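Local coordinates for protein endoglucanase E (Clostridium thermocellum, PDB 2WAO) that probably removes acetyl groups from plant cell-wall polysaccharides through a family 2 carbohydrate esterase domain that also binds cello-oligosaccharide, as part of a modular cellulase, at residues N14-D18 against V205-F209; N37-T41 against V79-A83; N53-V59 against L89-T95; E122-I128 against Y212-V218. All blocks are in the same frame, centred on the assembly; numbering follows the deposited sequence.

Interaction 1: residues N14-D18 against V205-F209; sequences NGRFD and VRWDF. With FMT (formic acid), chain L.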
# COMPACT_ATOMS: atom_id res chain seq x y z
N ASN A 14 -3.57 -8.16 -9.00
CA ASN A 14 -3.76 -7.93 -7.57
C ASN A 14 -3.69 -6.45 -7.21
O ASN A 14 -2.62 -5.91 -7.08
CB ASN A 14 -2.66 -8.64 -6.78
CG ASN A 14 -2.75 -10.15 -6.90
OD1 ASN A 14 -3.86 -10.70 -6.95
ND2 ASN A 14 -1.59 -10.82 -6.96
N GLY A 15 -4.84 -5.81 -7.07
CA GLY A 15 -4.88 -4.38 -6.86
C GLY A 15 -6.17 -3.83 -7.45
O GLY A 15 -7.09 -4.59 -7.88
N ARG A 16 -6.23 -2.51 -7.45
CA ARG A 16 -7.26 -1.78 -8.17
C ARG A 16 -6.81 -1.57 -9.59
O ARG A 16 -5.90 -0.76 -9.87
CB ARG A 16 -7.62 -0.44 -7.48
CG ARG A 16 -8.23 -0.62 -6.08
CD ARG A 16 -8.65 0.73 -5.57
NE ARG A 16 -9.30 0.68 -4.26
CZ ARG A 16 -9.81 1.76 -3.69
NH1 ARG A 16 -9.75 2.91 -4.36
NH2 ARG A 16 -10.38 1.70 -2.48
N PHE A 17 -7.39 -2.34 -10.51
CA PHE A 17 -7.03 -2.21 -11.93
C PHE A 17 -8.23 -1.66 -12.73
O PHE A 17 -9.38 -1.95 -12.39
CB PHE A 17 -6.53 -3.54 -12.51
CG PHE A 17 -5.12 -3.90 -12.14
CD1 PHE A 17 -4.07 -3.76 -13.05
CD2 PHE A 17 -4.85 -4.45 -10.90
CE1 PHE A 17 -2.74 -4.12 -12.70
CE2 PHE A 17 -3.52 -4.79 -10.53
CZ PHE A 17 -2.48 -4.66 -11.44
N ASP A 18 -7.93 -0.87 -13.77
CA ASP A 18 -8.89 -0.43 -14.76
C ASP A 18 -8.70 -1.28 -16.03
O ASP A 18 -7.58 -1.36 -16.59
CB ASP A 18 -8.64 1.04 -15.05
CG ASP A 18 -9.45 1.59 -16.21
OD1 ASP A 18 -10.62 1.21 -16.42
OD2 ASP A 18 -8.90 2.49 -16.91
N VAL A 205 -11.07 7.74 -12.63
CA VAL A 205 -11.71 6.42 -12.87
C VAL A 205 -12.11 5.85 -11.51
O VAL A 205 -11.24 5.56 -10.70
CB VAL A 205 -10.80 5.45 -13.63
CG1 VAL A 205 -11.44 4.03 -13.74
CG2 VAL A 205 -10.49 6.03 -15.02
N ARG A 206 -13.41 5.73 -11.27
CA ARG A 206 -13.96 5.28 -9.98
C ARG A 206 -13.81 3.79 -9.79
O ARG A 206 -14.02 3.03 -10.73
CB ARG A 206 -15.43 5.65 -9.86
CG ARG A 206 -15.59 7.13 -9.67
CD ARG A 206 -16.95 7.51 -9.12
NE ARG A 206 -16.88 8.89 -8.66
CZ ARG A 206 -16.95 9.31 -7.40
NH1 ARG A 206 -17.15 8.47 -6.37
NH2 ARG A 206 -16.86 10.61 -7.18
N TRP A 207 -13.46 3.41 -8.57
CA TRP A 207 -13.34 1.99 -8.16
C TRP A 207 -14.69 1.38 -7.78
O TRP A 207 -15.51 2.03 -7.10
CB TRP A 207 -12.41 1.91 -6.93
CG TRP A 207 -12.29 0.56 -6.36
CD1 TRP A 207 -12.66 0.18 -5.09
CD2 TRP A 207 -11.75 -0.62 -7.00
NE1 TRP A 207 -12.38 -1.14 -4.91
CE2 TRP A 207 -11.82 -1.66 -6.05
CE3 TRP A 207 -11.22 -0.88 -8.29
CZ2 TRP A 207 -11.37 -2.99 -6.33
CZ3 TRP A 207 -10.78 -2.19 -8.58
CH2 TRP A 207 -10.86 -3.23 -7.59
N ASP A 208 -14.95 0.15 -8.22
CA ASP A 208 -16.19 -0.53 -7.85
C ASP A 208 -15.85 -1.35 -6.60
O ASP A 208 -15.08 -2.33 -6.67
CB ASP A 208 -16.67 -1.42 -8.98
CG ASP A 208 -17.91 -2.23 -8.62
OD1 ASP A 208 -18.41 -2.13 -7.46
OD2 ASP A 208 -18.36 -2.96 -9.51
N PHE A 209 -16.34 -0.89 -5.45
CA PHE A 209 -16.03 -1.56 -4.17
C PHE A 209 -16.54 -3.01 -4.04
O PHE A 209 -16.10 -3.74 -3.14
CB PHE A 209 -16.48 -0.68 -2.99
CG PHE A 209 -15.55 0.48 -2.76
CD1 PHE A 209 -14.52 0.35 -1.86
CD2 PHE A 209 -15.72 1.69 -3.45
CE1 PHE A 209 -13.61 1.39 -1.63
CE2 PHE A 209 -14.81 2.77 -3.26
CZ PHE A 209 -13.76 2.62 -2.34
C FMT L . -6.77 -9.20 -5.78
O1 FMT L . -6.93 -7.98 -5.96
O2 FMT L . -5.90 -9.73 -5.06
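NH1 of Arg16, whose guanidinium lies flat on Trp207, is gripped by two backbone carbonyls, those of Tyr196 and Tyr198, while NH2 forms a salt bridge with Glu126. Held on both nitrogens, the group cannot easily rotate, and its plane stays within 6° of the indole. The chain runs extended from CG to NE across one face of Trp207: CG sits 3.6 Å from the six-membered ring centroid, and CZ reaches a cation-pi position 4.0 Å from the five-membered ring centroid. Arginine suits this place because its methylenes and its flat cation both pack on an aromatic face. Trp207 is set beneath them by a CG anti to the backbone N (chi1 175°). NH2 also comes 3.4 Å from CE1 of Phe209, whose ring stands nearly upright to the guanidinium, and Phe209 in turn lays a face against CD1 of Trp207. Val205 CG1 touches OD1 of Asp18, an oxygen hydrogen-bonded to Ser20 OG. Gly15 N donates to O1 of a formic acid, probably from the crystallisation liquor, at 3.2 Å. With no hydrogen bond between the segments, this cation-pi stack is a side-chain joint between the N-terminal beta-sandwich and the GDSL-type esterase domain.

Interaction 2: residues N37-T41 against V79-A83; sequences NFYGT and VSGLA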
# COMPACT_ATOMS: atom_id res chain seq x y z
N ASN A 37 1.84 -17.86 -13.51
CA ASN A 37 2.74 -18.98 -13.70
C ASN A 37 3.10 -19.11 -15.17
O ASN A 37 2.26 -18.90 -16.04
CB ASN A 37 2.06 -20.28 -13.24
CG ASN A 37 1.82 -20.32 -11.73
OD1 ASN A 37 2.75 -20.16 -10.92
ND2 ASN A 37 0.58 -20.54 -11.35
N PHE A 38 4.37 -19.39 -15.46
CA PHE A 38 4.77 -19.62 -16.85
C PHE A 38 5.68 -20.83 -16.93
O PHE A 38 6.34 -21.22 -15.95
CB PHE A 38 5.42 -18.38 -17.50
CG PHE A 38 6.77 -18.04 -16.95
CD1 PHE A 38 7.94 -18.44 -17.62
CD2 PHE A 38 6.88 -17.29 -15.78
CE1 PHE A 38 9.23 -18.14 -17.12
CE2 PHE A 38 8.17 -16.96 -15.28
CZ PHE A 38 9.36 -17.40 -15.97
N TYR A 39 5.70 -21.41 -18.12
CA TYR A 39 6.62 -22.49 -18.44
C TYR A 39 7.69 -21.91 -19.35
O TYR A 39 7.38 -21.29 -20.35
CB TYR A 39 5.91 -23.65 -19.15
CG TYR A 39 6.81 -24.86 -19.29
CD1 TYR A 39 6.81 -25.86 -18.32
CD2 TYR A 39 7.72 -24.96 -20.34
CE1 TYR A 39 7.67 -26.97 -18.42
CE2 TYR A 39 8.59 -26.07 -20.45
CZ TYR A 39 8.55 -27.06 -19.47
OH TYR A 39 9.39 -28.16 -19.55
N GLY A 40 8.94 -22.11 -19.00
CA GLY A 40 10.03 -21.72 -19.93
C GLY A 40 11.30 -21.38 -19.18
O GLY A 40 11.54 -21.93 -18.10
N THR A 41 12.09 -20.48 -19.76
CA THR A 41 13.38 -20.11 -19.19
C THR A 41 13.49 -18.61 -18.93
O THR A 41 14.43 -18.16 -18.29
CB THR A 41 14.55 -20.51 -20.13
OG1 THR A 41 14.47 -19.72 -21.34
CG2 THR A 41 14.49 -22.01 -20.45
N VAL A 79 13.50 -11.74 -16.42
CA VAL A 79 14.35 -12.77 -15.88
C VAL A 79 14.71 -13.65 -17.07
O VAL A 79 13.94 -13.74 -18.02
CB VAL A 79 13.61 -13.62 -14.79
CG1 VAL A 79 12.38 -14.40 -15.39
CG2 VAL A 79 14.57 -14.54 -14.07
N SER A 80 15.87 -14.28 -17.01
CA SER A 80 16.27 -15.19 -18.08
C SER A 80 17.30 -16.19 -17.57
O SER A 80 17.79 -16.09 -16.44
CB SER A 80 16.81 -14.42 -19.29
OG SER A 80 17.91 -13.61 -18.91
N GLY A 81 17.54 -17.22 -18.38
CA GLY A 81 18.55 -18.21 -18.06
C GLY A 81 18.12 -19.16 -16.98
O GLY A 81 18.96 -19.80 -16.37
N LEU A 82 16.81 -19.26 -16.73
CA LEU A 82 16.27 -20.19 -15.72
C LEU A 82 16.27 -21.61 -16.26
O LEU A 82 16.14 -21.81 -17.48
CB LEU A 82 14.83 -19.82 -15.31
CG LEU A 82 14.56 -18.39 -14.82
CD1 LEU A 82 13.06 -18.14 -14.75
CD2 LEU A 82 15.23 -18.11 -13.43
N ALA A 83 16.36 -22.58 -15.35
CA ALA A 83 16.11 -23.99 -15.70
C ALA A 83 14.72 -24.07 -16.31
O ALA A 83 13.76 -23.55 -15.74
CB ALA A 83 16.20 -24.89 -14.45
O HOH W 1 16.38 -17.65 -21.34
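This is a backbone contact between the end of strand 33-40 and the loop after strand 73-79, at one end of the N-terminal beta-sandwich, where the chain crosses to the other sheet. Thr41 O holds the loop: Leu82 N donates to it at 3.1 Å, in the carbonyl plane and on a lone pair, with an N-H...O angle of 158°. Ser80 CA adds a weaker C-H...O contact to the same oxygen at 3.5 Å. Gly81 N, badly angled for that carbonyl, turns to a water 3.2 Å away that also lies 2.8 Å from Thr41 OG1. Threonine suits the spot: its hydroxyl, placed between the backbone N and the carbonyl carbon (chi1 66°), faces the water, while CG2 rests 3.4 Å from Leu82 O. Gly81, at a positive phi of 75°, takes the bend between Ser80 and Leu82. Beneath the polar layer, Leu82 CD1 meets the edge of the Phe38 ring at CZ, 4.0 Å off, and Val79 CG1 nears the same atom. Leu82 and Val79 both lean on Val59, and Phe38 on Phe109. A loop carrying the chain between sheets, its apolar side chains turned in between them, is characteristic of beta-sandwich folds.

Interaction 3: residues N53-V59 against L89-T95; sequences NWFQAIV and LVLWKRT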
# COMPACT_ATOMS: atom_id res chain seq x y z
N ASN A 53 8.26 5.30 -12.38
CA ASN A 53 7.82 4.18 -11.57
C ASN A 53 8.89 3.09 -11.54
O ASN A 53 9.58 2.82 -12.54
CB ASN A 53 6.50 3.60 -12.11
CG ASN A 53 5.30 4.44 -11.69
OD1 ASN A 53 4.61 5.03 -12.52
ND2 ASN A 53 5.05 4.49 -10.39
N TRP A 54 8.96 2.42 -10.40
CA TRP A 54 9.91 1.36 -10.20
C TRP A 54 9.14 0.09 -9.94
O TRP A 54 8.09 0.13 -9.28
CB TRP A 54 10.79 1.66 -8.96
CG TRP A 54 11.92 2.66 -9.30
CD1 TRP A 54 11.80 4.01 -9.53
CD2 TRP A 54 13.28 2.32 -9.58
NE1 TRP A 54 13.05 4.55 -9.88
CE2 TRP A 54 13.97 3.52 -9.93
CE3 TRP A 54 14.00 1.10 -9.56
CZ2 TRP A 54 15.35 3.56 -10.24
CZ3 TRP A 54 15.38 1.13 -9.88
CH2 TRP A 54 16.02 2.37 -10.21
N PHE A 55 9.73 -1.01 -10.38
CA PHE A 55 9.17 -2.37 -10.28
C PHE A 55 10.17 -3.38 -9.75
O PHE A 55 11.39 -3.20 -9.88
CB PHE A 55 8.67 -2.86 -11.63
CG PHE A 55 7.73 -1.90 -12.30
CD1 PHE A 55 6.35 -2.01 -12.12
CD2 PHE A 55 8.24 -0.82 -13.02
CE1 PHE A 55 5.46 -1.05 -12.71
CE2 PHE A 55 7.37 0.12 -13.62
CZ PHE A 55 5.98 -0.01 -13.45
N GLN A 56 9.65 -4.48 -9.21
CA GLN A 56 10.51 -5.63 -8.91
C GLN A 56 9.75 -6.88 -9.35
O GLN A 56 8.53 -6.97 -9.10
CB GLN A 56 10.81 -5.72 -7.41
CG GLN A 56 11.81 -6.87 -7.06
CD GLN A 56 12.35 -6.74 -5.68
OE1 GLN A 56 13.60 -6.76 -5.44
NE2 GLN A 56 11.42 -6.59 -4.71
N ALA A 57 10.47 -7.80 -10.01
CA ALA A 57 9.99 -9.16 -10.31
C ALA A 57 10.44 -10.09 -9.19
O ALA A 57 11.57 -10.02 -8.72
CB ALA A 57 10.57 -9.64 -11.66
N ILE A 58 9.54 -10.94 -8.71
CA ILE A 58 9.86 -11.93 -7.70
C ILE A 58 9.57 -13.27 -8.35
O ILE A 58 8.42 -13.56 -8.67
CB ILE A 58 9.03 -11.77 -6.39
CG1 ILE A 58 9.21 -10.36 -5.80
CG2 ILE A 58 9.52 -12.80 -5.34
CD1 ILE A 58 8.19 -9.34 -6.25
N VAL A 59 10.61 -14.07 -8.56
CA VAL A 59 10.48 -15.25 -9.42
C VAL A 59 10.79 -16.46 -8.59
O VAL A 59 11.89 -16.55 -8.02
CB VAL A 59 11.40 -15.18 -10.66
CG1 VAL A 59 11.20 -16.46 -11.50
CG2 VAL A 59 11.03 -13.99 -11.50
N LEU A 89 5.75 -16.04 -11.03
CA LEU A 89 6.20 -14.66 -11.19
C LEU A 89 5.25 -13.69 -10.52
O LEU A 89 4.04 -13.79 -10.71
CB LEU A 89 6.29 -14.30 -12.65
CG LEU A 89 6.47 -12.85 -13.08
CD1 LEU A 89 7.84 -12.32 -12.59
CD2 LEU A 89 6.33 -12.71 -14.64
N VAL A 90 5.79 -12.77 -9.72
CA VAL A 90 5.01 -11.62 -9.26
C VAL A 90 5.73 -10.38 -9.81
O VAL A 90 6.96 -10.27 -9.68
CB VAL A 90 4.95 -11.55 -7.73
CG1 VAL A 90 4.33 -10.23 -7.29
CG2 VAL A 90 4.21 -12.75 -7.16
N LEU A 91 4.98 -9.49 -10.47
CA LEU A 91 5.55 -8.20 -10.93
C LEU A 91 4.94 -7.08 -10.07
O LEU A 91 3.73 -6.84 -10.12
CB LEU A 91 5.29 -8.00 -12.43
CG LEU A 91 5.76 -6.68 -13.04
CD1 LEU A 91 7.28 -6.47 -12.83
CD2 LEU A 91 5.39 -6.59 -14.55
N TRP A 92 5.77 -6.37 -9.29
CA TRP A 92 5.29 -5.51 -8.20
C TRP A 92 5.59 -4.03 -8.49
O TRP A 92 6.74 -3.67 -8.83
CB TRP A 92 5.96 -5.94 -6.89
CG TRP A 92 5.53 -5.20 -5.64
CD1 TRP A 92 5.93 -3.95 -5.21
CD2 TRP A 92 4.59 -5.68 -4.66
NE1 TRP A 92 5.28 -3.63 -4.05
CE2 TRP A 92 4.48 -4.68 -3.67
CE3 TRP A 92 3.85 -6.87 -4.52
CZ2 TRP A 92 3.65 -4.83 -2.54
CZ3 TRP A 92 3.00 -7.00 -3.39
CH2 TRP A 92 2.96 -6.00 -2.40
N LYS A 93 4.57 -3.19 -8.38
CA LYS A 93 4.76 -1.76 -8.56
C LYS A 93 5.27 -1.20 -7.21
O LYS A 93 4.53 -1.12 -6.20
CB LYS A 93 3.45 -1.07 -8.97
CG LYS A 93 3.66 0.44 -9.26
CD LYS A 93 2.29 1.11 -9.60
CE LYS A 93 2.48 2.50 -10.23
NZ LYS A 93 2.47 3.66 -9.24
N ARG A 94 6.54 -0.84 -7.18
CA ARG A 94 7.13 -0.35 -5.90
C ARG A 94 6.63 1.01 -5.47
O ARG A 94 6.42 1.25 -4.26
CB ARG A 94 8.64 -0.28 -6.05
CG ARG A 94 9.23 -1.65 -6.22
CD ARG A 94 10.69 -1.54 -6.77
NE ARG A 94 11.62 -0.63 -6.02
CZ ARG A 94 12.56 -1.00 -5.14
NH1 ARG A 94 12.70 -2.28 -4.74
NH2 ARG A 94 13.36 -0.09 -4.61
N THR A 95 6.50 1.89 -6.45
CA THR A 95 6.27 3.32 -6.28
C THR A 95 4.79 3.69 -6.21
O THR A 95 3.90 2.97 -6.69
CB THR A 95 6.93 4.08 -7.44
OG1 THR A 95 6.73 3.32 -8.64
CG2 THR A 95 8.45 4.25 -7.19
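Arg94 wraps over the backbone of the neighbouring strand: CB lies 3.3 Å from Trp54 O, CG passes above that carbonyl, CD rests against Phe55 C, and NE brings the edge of the guanidinium to Trp54 CB. A bend at chi3 (51°) carries the guanidinium to the partners of NH2, Glu139 in a salt bridge and Lys150 O in a hydrogen bond. Its own N donates to Trp54 O at 2.8 Å, and Thr95 OG1 accepts from Trp54 N at 3.0 Å, a threonine hydroxyl continuing the pairing after the strand has ended. The strands are antiparallel neighbours in one sheet of the N-terminal beta-sandwich; Gln56 with Trp92 and Ile58 with Val90 form the hydrogen-bonded pairs. On the face carrying Phe55, Ala57 and Val59, turned to strand 102-108 of the other sheet, Leu89 CD1 wedges between Ala57 CB and Val59 CG2 (3.8 Å from the latter). Lys93 runs along this face too, its CG beside the Phe55 ring and its buried NZ satisfied by Ala28 O and, 3.0 Å away, Thr95 O. On the opposite face Ile58 CD1 touches both Val90 CG1 and Trp92 CB, and the Trp92 indole meets Tyr155 edge-to-face.

Interaction 4: residues E122-I128 against Y212-V218; sequences ERKIEFI and YVPQVVV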
# COMPACT_ATOMS: atom_id res chain seq x y z
N GLU A 122 -7.86 -16.12 -0.33
CA GLU A 122 -9.14 -15.86 0.32
C GLU A 122 -9.09 -14.69 1.31
O GLU A 122 -10.05 -13.94 1.44
CB GLU A 122 -9.60 -17.14 1.03
CG GLU A 122 -9.79 -18.30 0.05
CD GLU A 122 -11.10 -18.23 -0.73
OE1 GLU A 122 -12.04 -17.51 -0.28
OE2 GLU A 122 -11.21 -18.91 -1.79
N ARG A 123 -7.95 -14.55 1.99
CA ARG A 123 -7.75 -13.48 2.98
C ARG A 123 -7.38 -12.23 2.23
O ARG A 123 -6.52 -12.26 1.31
CB ARG A 123 -6.64 -13.85 3.97
CG ARG A 123 -6.99 -15.10 4.79
CD ARG A 123 -5.83 -15.49 5.59
NE ARG A 123 -6.18 -16.53 6.58
CZ ARG A 123 -5.29 -17.06 7.42
NH1 ARG A 123 -4.02 -16.69 7.37
NH2 ARG A 123 -5.66 -17.98 8.31
N LYS A 124 -8.04 -11.14 2.59
CA LYS A 124 -7.90 -9.88 1.86
C LYS A 124 -7.86 -8.72 2.86
O LYS A 124 -8.68 -8.64 3.80
CB LYS A 124 -9.08 -9.65 0.93
CG LYS A 124 -9.20 -10.64 -0.23
CD LYS A 124 -10.54 -10.41 -0.91
CE LYS A 124 -10.63 -11.15 -2.23
NZ LYS A 124 -10.82 -12.58 -1.92
N ILE A 125 -6.94 -7.79 2.61
CA ILE A 125 -6.76 -6.61 3.49
C ILE A 125 -6.76 -5.37 2.59
O ILE A 125 -6.26 -5.44 1.45
CB ILE A 125 -5.42 -6.69 4.25
CG1 ILE A 125 -5.25 -8.05 4.91
CG2 ILE A 125 -5.31 -5.55 5.28
CD1 ILE A 125 -3.88 -8.24 5.59
N GLU A 126 -7.36 -4.27 3.04
CA GLU A 126 -7.15 -2.97 2.38
C GLU A 126 -6.45 -2.09 3.41
O GLU A 126 -6.90 -1.98 4.57
CB GLU A 126 -8.47 -2.33 1.97
CG GLU A 126 -8.31 -0.97 1.28
CD GLU A 126 -9.62 -0.49 0.70
OE1 GLU A 126 -10.55 -0.29 1.48
OE2 GLU A 126 -9.72 -0.29 -0.53
N PHE A 127 -5.40 -1.41 2.96
CA PHE A 127 -4.68 -0.46 3.79
C PHE A 127 -5.04 0.92 3.26
O PHE A 127 -5.09 1.13 2.01
CB PHE A 127 -3.18 -0.67 3.61
CG PHE A 127 -2.68 -1.91 4.29
CD1 PHE A 127 -2.16 -1.82 5.58
CD2 PHE A 127 -2.74 -3.15 3.64
CE1 PHE A 127 -1.73 -2.98 6.26
CE2 PHE A 127 -2.28 -4.33 4.32
CZ PHE A 127 -1.80 -4.20 5.61
N ILE A 128 -5.27 1.85 4.17
CA ILE A 128 -5.55 3.26 3.76
C ILE A 128 -4.55 4.13 4.49
O ILE A 128 -4.55 4.16 5.70
CB ILE A 128 -7.00 3.66 4.18
CG1 ILE A 128 -8.02 2.70 3.55
CG2 ILE A 128 -7.33 5.15 3.76
CD1 ILE A 128 -9.49 2.91 4.07
N TYR A 212 -13.68 -6.06 -4.54
CA TYR A 212 -12.67 -6.52 -3.57
C TYR A 212 -13.19 -6.23 -2.19
O TYR A 212 -13.24 -5.06 -1.78
CB TYR A 212 -11.33 -5.79 -3.81
CG TYR A 212 -10.16 -6.27 -2.95
CD1 TYR A 212 -9.35 -7.35 -3.37
CD2 TYR A 212 -9.84 -5.62 -1.76
CE1 TYR A 212 -8.23 -7.78 -2.59
CE2 TYR A 212 -8.72 -6.03 -0.99
CZ TYR A 212 -7.96 -7.14 -1.39
OH TYR A 212 -6.84 -7.52 -0.63
N VAL A 213 -13.64 -7.27 -1.48
CA VAL A 213 -14.22 -7.04 -0.16
C VAL A 213 -13.30 -7.64 0.91
O VAL A 213 -13.33 -8.84 1.15
CB VAL A 213 -15.66 -7.59 -0.07
CG1 VAL A 213 -16.24 -7.36 1.35
CG2 VAL A 213 -16.53 -6.89 -1.14
N PRO A 214 -12.48 -6.81 1.56
CA PRO A 214 -11.47 -7.35 2.50
C PRO A 214 -12.18 -7.71 3.83
O PRO A 214 -13.23 -7.09 4.16
CB PRO A 214 -10.52 -6.15 2.68
CG PRO A 214 -11.43 -4.98 2.58
CD PRO A 214 -12.41 -5.34 1.48
N GLN A 215 -11.61 -8.66 4.59
CA GLN A 215 -12.07 -8.96 5.92
C GLN A 215 -11.41 -7.99 6.90
O GLN A 215 -11.85 -7.88 8.04
CB GLN A 215 -11.75 -10.42 6.32
CG GLN A 215 -12.37 -11.46 5.37
CD GLN A 215 -11.48 -11.86 4.21
OE1 GLN A 215 -10.36 -11.43 4.11
NE2 GLN A 215 -12.00 -12.70 3.33
N VAL A 216 -10.31 -7.32 6.47
CA VAL A 216 -9.56 -6.45 7.37
C VAL A 216 -9.27 -5.15 6.62
O VAL A 216 -8.85 -5.21 5.47
CB VAL A 216 -8.17 -7.05 7.73
CG1 VAL A 216 -7.39 -6.10 8.65
CG2 VAL A 216 -8.36 -8.36 8.48
N VAL A 217 -9.44 -4.02 7.31
CA VAL A 217 -9.01 -2.73 6.79
C VAL A 217 -8.07 -2.15 7.87
O VAL A 217 -8.40 -2.18 9.03
CB VAL A 217 -10.22 -1.79 6.51
CG1 VAL A 217 -9.76 -0.37 6.01
CG2 VAL A 217 -11.15 -2.43 5.48
N VAL A 218 -6.94 -1.60 7.45
CA VAL A 218 -5.97 -0.96 8.33
C VAL A 218 -5.87 0.50 7.89
O VAL A 218 -5.59 0.80 6.72
CB VAL A 218 -4.58 -1.68 8.24
CG1 VAL A 218 -3.53 -0.99 9.13
CG2 VAL A 218 -4.71 -3.17 8.66
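Lys124 drapes its methylenes over one face of the Tyr212 ring, CB above the hydroxyl end and CD 4.2 Å from the centroid in a CH-pi contact. Tyr212, its CG anti to the backbone N (chi1 -174°), reaches across so that OH donates to Ile125 O at 3.0 Å; the carbonyl lies at the ring's edge, whereas the hydroxyl stands above the carbonyl plane, and OH has a second partner in Ser169 OG. Gln215 is a polar clasp at the start of the strand: NE2 donates to Glu122 O at 3.0 Å and OE1 accepts Lys124 N at 2.8 Å, its amide imitating a peptide group, made possible by a bend at chi2 (90°). The Gln215 and Val216 nitrogens reach Lys124 O only in weak bonds. Beyond this, regular parallel pairing takes over: Glu126 N donates to Val216 O and Glu126 O accepts Val218 N, while Ile128 N meets Val218 O almost head-on at 2.8 Å. These are adjacent strands of the five-stranded parallel sheet of the SGNH-hydrolase fold, and strand 123-129 leads to Ser131, which lines the glycan pocket. On one face Phe127 CD1 lies 3.6 Å from Val218 CB, and Ile125 CG2 touches Val216 CG1; branched residues suit this layer, which helix 313-331 covers. On the other, Ile128 CD1 packs on Val217 CG1 at 3.8 Å, facing Val247 of helix 233-250. Pro214 CG rests on Glu126 CB, whose buried carboxylate accepts the hydroxyls of Tyr196 and Tyr251.

Interactions 2 and 3 belong to the N-terminal beta-sandwich and touch through Val59, which meets Leu82 and Val79; strands 33-40 and 85-93 are neighbours in one sheet. Interaction 3 is buried and built on regular antiparallel bonds, whereas interaction 2, at the periphery about 28 Å from the centre of the chain, relies on one backbone bond, a water and a small apolar cluster. Interaction 4 is the parallel counterpart in the esterase domain, strand pairing again, but in a sheet flanked by helices 313-331 and 233-250. Interaction 1 joins the two domains mainly through side chains, with no hydrogen bond between its segments, and meets interaction 4 in a shared salt bridge and in the packing of Trp207 on Tyr212.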